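PDB 5D6A: predicted ATPase of the ABC class from Vibrio vulnificus, which binds the non-hydrolysable ATP analogue AMP-PNP and probably hydrolyses ATP, as a P-loop ATPase of the ABC class. Local coordinates for residues A107-Q112 with I170-I175; L140-N145 with F164-F169. One frame throughout, in Å; residues are numbered along the deposited sequence.

Contact 1. Residues A107-Q112 with I170-I175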
# COMPACT_ATOMS: atom_id res chain seq x y z
N ALA A 107 10.42 7.86 -27.07
CA ALA A 107 10.26 6.52 -26.50
C ALA A 107 9.85 5.53 -27.58
O ALA A 107 10.30 4.39 -27.59
CB ALA A 107 9.22 6.54 -25.39
N GLU A 108 8.99 5.99 -28.49
CA GLU A 108 8.50 5.16 -29.59
C GLU A 108 9.61 4.80 -30.57
O GLU A 108 9.74 3.63 -30.96
CB GLU A 108 7.36 5.88 -30.32
CG GLU A 108 6.68 5.06 -31.42
CD GLU A 108 5.96 3.83 -30.89
OE1 GLU A 108 5.82 3.67 -29.66
OE2 GLU A 108 5.51 3.01 -31.73
N PHE A 109 10.42 5.78 -30.97
CA PHE A 109 11.52 5.52 -31.89
C PHE A 109 12.59 4.64 -31.23
O PHE A 109 13.32 3.94 -31.92
CB PHE A 109 12.20 6.80 -32.39
CG PHE A 109 11.27 7.75 -33.10
CD1 PHE A 109 10.48 7.32 -34.16
CD2 PHE A 109 11.26 9.10 -32.77
CE1 PHE A 109 9.65 8.20 -34.82
CE2 PHE A 109 10.43 9.99 -33.43
CZ PHE A 109 9.62 9.54 -34.46
N ALA A 110 12.65 4.68 -29.90
CA ALA A 110 13.65 3.92 -29.15
C ALA A 110 13.15 2.58 -28.58
O ALA A 110 13.78 2.03 -27.68
CB ALA A 110 14.21 4.77 -28.02
N LYS A 111 12.04 2.05 -29.11
CA LYS A 111 11.54 0.75 -28.64
C LYS A 111 12.48 -0.38 -29.03
O LYS A 111 12.73 -1.28 -28.24
CB LYS A 111 10.16 0.45 -29.21
CG LYS A 111 9.04 1.35 -28.73
CD LYS A 111 7.70 0.92 -29.30
CE LYS A 111 7.68 0.92 -30.82
NZ LYS A 111 6.35 0.57 -31.38
N GLN A 112 12.99 -0.33 -30.26
CA GLN A 112 13.90 -1.37 -30.76
C GLN A 112 15.25 -1.34 -30.04
O GLN A 112 16.07 -2.23 -30.25
CB GLN A 112 14.10 -1.27 -32.28
CG GLN A 112 12.86 -1.57 -33.13
CD GLN A 112 11.84 -0.44 -33.16
OE1 GLN A 112 12.07 0.65 -32.62
NE2 GLN A 112 10.71 -0.69 -33.80
N ILE A 170 17.41 11.10 -30.96
CA ILE A 170 17.52 12.48 -30.50
C ILE A 170 17.13 13.45 -31.62
O ILE A 170 16.51 14.48 -31.36
CB ILE A 170 18.94 12.80 -30.00
CG1 ILE A 170 19.25 12.01 -28.73
CG2 ILE A 170 19.09 14.29 -29.72
CD1 ILE A 170 20.69 12.09 -28.28
N ARG A 171 17.50 13.11 -32.85
CA ARG A 171 17.18 13.95 -34.00
C ARG A 171 15.71 13.82 -34.40
O ARG A 171 14.98 14.80 -34.39
CB ARG A 171 18.08 13.63 -35.20
CG ARG A 171 19.54 14.02 -34.99
CD ARG A 171 20.38 13.79 -36.23
NE ARG A 171 21.78 14.17 -36.01
CZ ARG A 171 22.76 13.34 -35.70
NH1 ARG A 171 22.55 12.03 -35.60
NH2 ARG A 171 23.99 13.81 -35.52
N ARG A 172 15.30 12.61 -34.73
CA ARG A 172 13.92 12.35 -35.16
C ARG A 172 12.86 12.89 -34.20
O ARG A 172 11.83 13.40 -34.64
CB ARG A 172 13.69 10.86 -35.37
CG ARG A 172 14.50 10.26 -36.51
CD ARG A 172 14.25 8.77 -36.61
NE ARG A 172 12.86 8.47 -36.99
CZ ARG A 172 12.32 7.26 -36.99
NH1 ARG A 172 13.03 6.20 -36.61
NH2 ARG A 172 11.05 7.10 -37.36
N SER A 173 13.11 12.79 -32.90
CA SER A 173 12.15 13.27 -31.91
C SER A 173 12.10 14.79 -31.81
O SER A 173 11.15 15.34 -31.25
CB SER A 173 12.48 12.69 -30.52
OG SER A 173 13.72 13.19 -30.05
N THR A 174 13.11 15.47 -32.36
CA THR A 174 13.17 16.93 -32.31
C THR A 174 13.34 17.60 -33.68
O THR A 174 14.14 18.52 -33.84
CB THR A 174 14.32 17.39 -31.40
OG1 THR A 174 15.54 16.78 -31.83
CG2 THR A 174 14.06 16.99 -29.96
N ILE A 175 12.58 17.11 -34.66
CA ILE A 175 12.58 17.68 -36.02
C ILE A 175 11.14 17.67 -36.52
O ILE A 175 10.55 16.60 -36.72
CB ILE A 175 13.49 16.90 -36.99
CG1 ILE A 175 14.96 17.07 -36.58
CG2 ILE A 175 13.31 17.41 -38.41
CD1 ILE A 175 15.93 16.29 -37.44
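Arg-172 lies along the ring of Phe-109, beginning with its CB, which sits over the ring face in a CH-pi contact 4.2 Å from the centroid and 25° off the normal. From there CG stands anti to the carbonyl carbon (chi1 -65°), and the chain bends only at chi3, which turns the charged end back toward the ring. NE lies over the same face, 3.8 Å above the ring plane and toward the rim. CZ approaches to 3.4 Å from Phe-109 CD1, and the tip atom NH2 reaches past the rim, beyond CD1 and CE1. Guanidinium and ring planes are tilted 36° apart.

Two helix ends meet here, those of 92-109 and 155-172, which pack beside the antiparallel sheet of the N-terminal region. Phenylalanine suits the place because its flat ring can bridge the gap to the other helix, while arginine supplies both an aliphatic stem for the ring and a polar head for the partly exposed margin. Ser-173, small and buried, fits against the far part of the ring, its backbone N 3.9 Å from Phe-109 CE2. Its OG turns back to bond Phe-169 O, one helical turn earlier.

Contact 2. Residues L140-N145 with F164-F169; sequences LRFRVN and FHLPKF
Next to Leu-166, whose methyls meet Phe-142 and Val-144 across the contact, His-165 O accepts two backbone bonds: one from Phe-169 N at 3.2 Å and a weak one from Lys-168 N at 2.9 Å. The two bonds span the kink in helix 155-172 at Pro-167, which has no N-H to give to the turn before. The contact is helix-on-sheet packing in an alpha+beta region, an antiparallel sheet with helices laid on it: the kinked helix lies against strand 137-144, which pairs antiparallel with 71-78 through backbone bonds such as that of Phe-142 with Phe-73.

Leu-166 and Phe-142 reach for each other from opposite directions. Leucine fits because its branched end puts two methyls against one aromatic corner; CD1 approaches Phe-142 CE2 to 3.4 Å, and CD2 lies 3.9 Å from the same CE2. With CG anti to the backbone N (chi1 -180°), the fork is carried out toward the strand. Phenylalanine suits position 142 because its long, flat ring reaches far enough from the strand for CE2 and CZ to meet the Leu-166 methyls.

Phe-106 of helix 92-109 also joins this core, touching Leu-166 and meeting the Phe-142 ring with planes at about 35°.

Two residues along the strand, Val-144 offers a compact branch to both partners: its CG2 lies in the plane of the Phe-142 ring, at the edge, and 4.4 Å from Leu-166 CD2.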
# COMPACT_ATOMS: atom_id res chain seq x y z
N LEU A 140 16.73 17.09 -23.74
CA LEU A 140 16.21 15.75 -23.49
C LEU A 140 17.02 15.12 -22.37
O LEU A 140 18.25 15.25 -22.34
CB LEU A 140 16.34 14.87 -24.73
CG LEU A 140 15.69 15.38 -26.01
CD1 LEU A 140 15.96 14.39 -27.13
CD2 LEU A 140 14.19 15.60 -25.82
N ARG A 141 16.34 14.43 -21.47
CA ARG A 141 16.99 13.74 -20.37
C ARG A 141 16.47 12.31 -20.35
O ARG A 141 15.26 12.08 -20.39
CB ARG A 141 16.71 14.43 -19.05
CG ARG A 141 17.22 15.86 -19.00
CD ARG A 141 17.10 16.43 -17.60
NE ARG A 141 17.55 17.81 -17.51
CZ ARG A 141 17.46 18.56 -16.42
NH1 ARG A 141 16.92 18.07 -15.31
NH2 ARG A 141 17.90 19.80 -16.44
N PHE A 142 17.40 11.36 -20.30
CA PHE A 142 17.05 9.95 -20.34
C PHE A 142 18.17 9.08 -19.79
O PHE A 142 19.23 9.58 -19.41
CB PHE A 142 16.74 9.56 -21.79
CG PHE A 142 17.81 9.97 -22.76
CD1 PHE A 142 17.79 11.22 -23.35
CD2 PHE A 142 18.85 9.11 -23.07
CE1 PHE A 142 18.78 11.61 -24.23
CE2 PHE A 142 19.85 9.49 -23.95
CZ PHE A 142 19.81 10.74 -24.53
N ARG A 143 17.93 7.77 -19.76
CA ARG A 143 18.92 6.81 -19.27
C ARG A 143 19.42 5.90 -20.39
O ARG A 143 18.74 5.72 -21.40
CB ARG A 143 18.31 5.95 -18.16
CG ARG A 143 17.88 6.71 -16.92
CD ARG A 143 17.24 5.75 -15.94
NE ARG A 143 16.87 6.36 -14.66
CZ ARG A 143 17.65 6.40 -13.58
NH1 ARG A 143 18.88 5.89 -13.60
NH2 ARG A 143 17.20 6.98 -12.47
N VAL A 144 20.61 5.34 -20.19
CA VAL A 144 21.22 4.42 -21.15
C VAL A 144 21.90 3.29 -20.38
O VAL A 144 22.93 3.51 -19.73
CB VAL A 144 22.25 5.11 -22.06
CG1 VAL A 144 22.94 4.10 -22.97
CG2 VAL A 144 21.58 6.21 -22.88
N ASN A 145 21.34 2.10 -20.45
CA ASN A 145 21.90 0.95 -19.76
C ASN A 145 23.12 0.44 -20.53
O ASN A 145 22.99 -0.25 -21.54
CB ASN A 145 20.85 -0.16 -19.62
CG ASN A 145 21.31 -1.30 -18.74
OD1 ASN A 145 22.43 -1.30 -18.23
ND2 ASN A 145 20.43 -2.28 -18.54
N PHE A 164 25.35 5.47 -32.97
CA PHE A 164 24.59 5.13 -34.17
C PHE A 164 23.07 5.26 -33.95
O PHE A 164 22.40 5.99 -34.67
CB PHE A 164 24.96 3.73 -34.67
CG PHE A 164 24.25 3.33 -35.93
CD1 PHE A 164 24.71 3.77 -37.17
CD2 PHE A 164 23.14 2.50 -35.89
CE1 PHE A 164 24.07 3.40 -38.33
CE2 PHE A 164 22.49 2.13 -37.05
CZ PHE A 164 22.96 2.58 -38.28
N HIS A 165 22.55 4.56 -32.94
CA HIS A 165 21.11 4.61 -32.66
C HIS A 165 20.66 5.86 -31.91
O HIS A 165 19.76 6.57 -32.36
CB HIS A 165 20.66 3.38 -31.85
CG HIS A 165 20.68 2.11 -32.63
ND1 HIS A 165 19.76 1.83 -33.62
CD2 HIS A 165 21.46 1.01 -32.52
CE1 HIS A 165 20.00 0.63 -34.11
NE2 HIS A 165 21.03 0.11 -33.46
N LEU A 166 21.29 6.12 -30.77
CA LEU A 166 20.91 7.26 -29.94
C LEU A 166 20.82 8.59 -30.70
O LEU A 166 19.82 9.29 -30.59
CB LEU A 166 21.83 7.39 -28.71
CG LEU A 166 21.55 8.54 -27.74
CD1 LEU A 166 20.11 8.53 -27.24
CD2 LEU A 166 22.52 8.48 -26.56
N PRO A 167 21.86 8.93 -31.49
CA PRO A 167 21.80 10.19 -32.23
C PRO A 167 20.58 10.29 -33.15
O PRO A 167 20.07 11.38 -33.39
CB PRO A 167 23.10 10.19 -33.03
CG PRO A 167 24.01 9.29 -32.28
CD PRO A 167 23.12 8.21 -31.75
N LYS A 168 20.11 9.15 -33.66
CA LYS A 168 18.95 9.14 -34.55
C LYS A 168 17.66 9.43 -33.80
O LYS A 168 16.81 10.16 -34.31
CB LYS A 168 18.86 7.82 -35.32
CG LYS A 168 19.99 7.63 -36.31
CD LYS A 168 19.87 6.33 -37.08
CE LYS A 168 20.98 6.23 -38.13
NZ LYS A 168 20.86 5.01 -38.96
N PHE A 169 17.51 8.88 -32.60
CA PHE A 169 16.29 9.11 -31.82
C PHE A 169 16.24 10.56 -31.33
O PHE A 169 15.18 11.17 -31.29
CB PHE A 169 16.19 8.16 -30.62
CG PHE A 169 16.44 6.72 -30.97
CD1 PHE A 169 15.76 6.12 -32.03
CD2 PHE A 169 17.31 5.95 -30.22
CE1 PHE A 169 15.99 4.80 -32.36
CE2 PHE A 169 17.53 4.62 -30.53
CZ PHE A 169 16.87 4.04 -31.60

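Overall arrangement
Helix 155-172 serves both contacts: residues 164-169 meet the sheet strand in contact 2, and the next six residues meet the end of helix 92-109 in contact 1. Along the chain, contact 2 is nested within the loop that contact 1 closes. Their centres are about 8 Å apart and the two touch directly, with Ser-173 OG 3.9 Å from Leu-140 CD1, Ala-110 CB 4.0 Å from Phe-169 CD2 and Ile-170 CG2 4.1 Å from Leu-140 CD1. Together they join two helices and a strand in the N-terminal family region. Each centre is about 27 Å from the centre of the chain, and none of the four segments contributes to the AMP-PNP pocket.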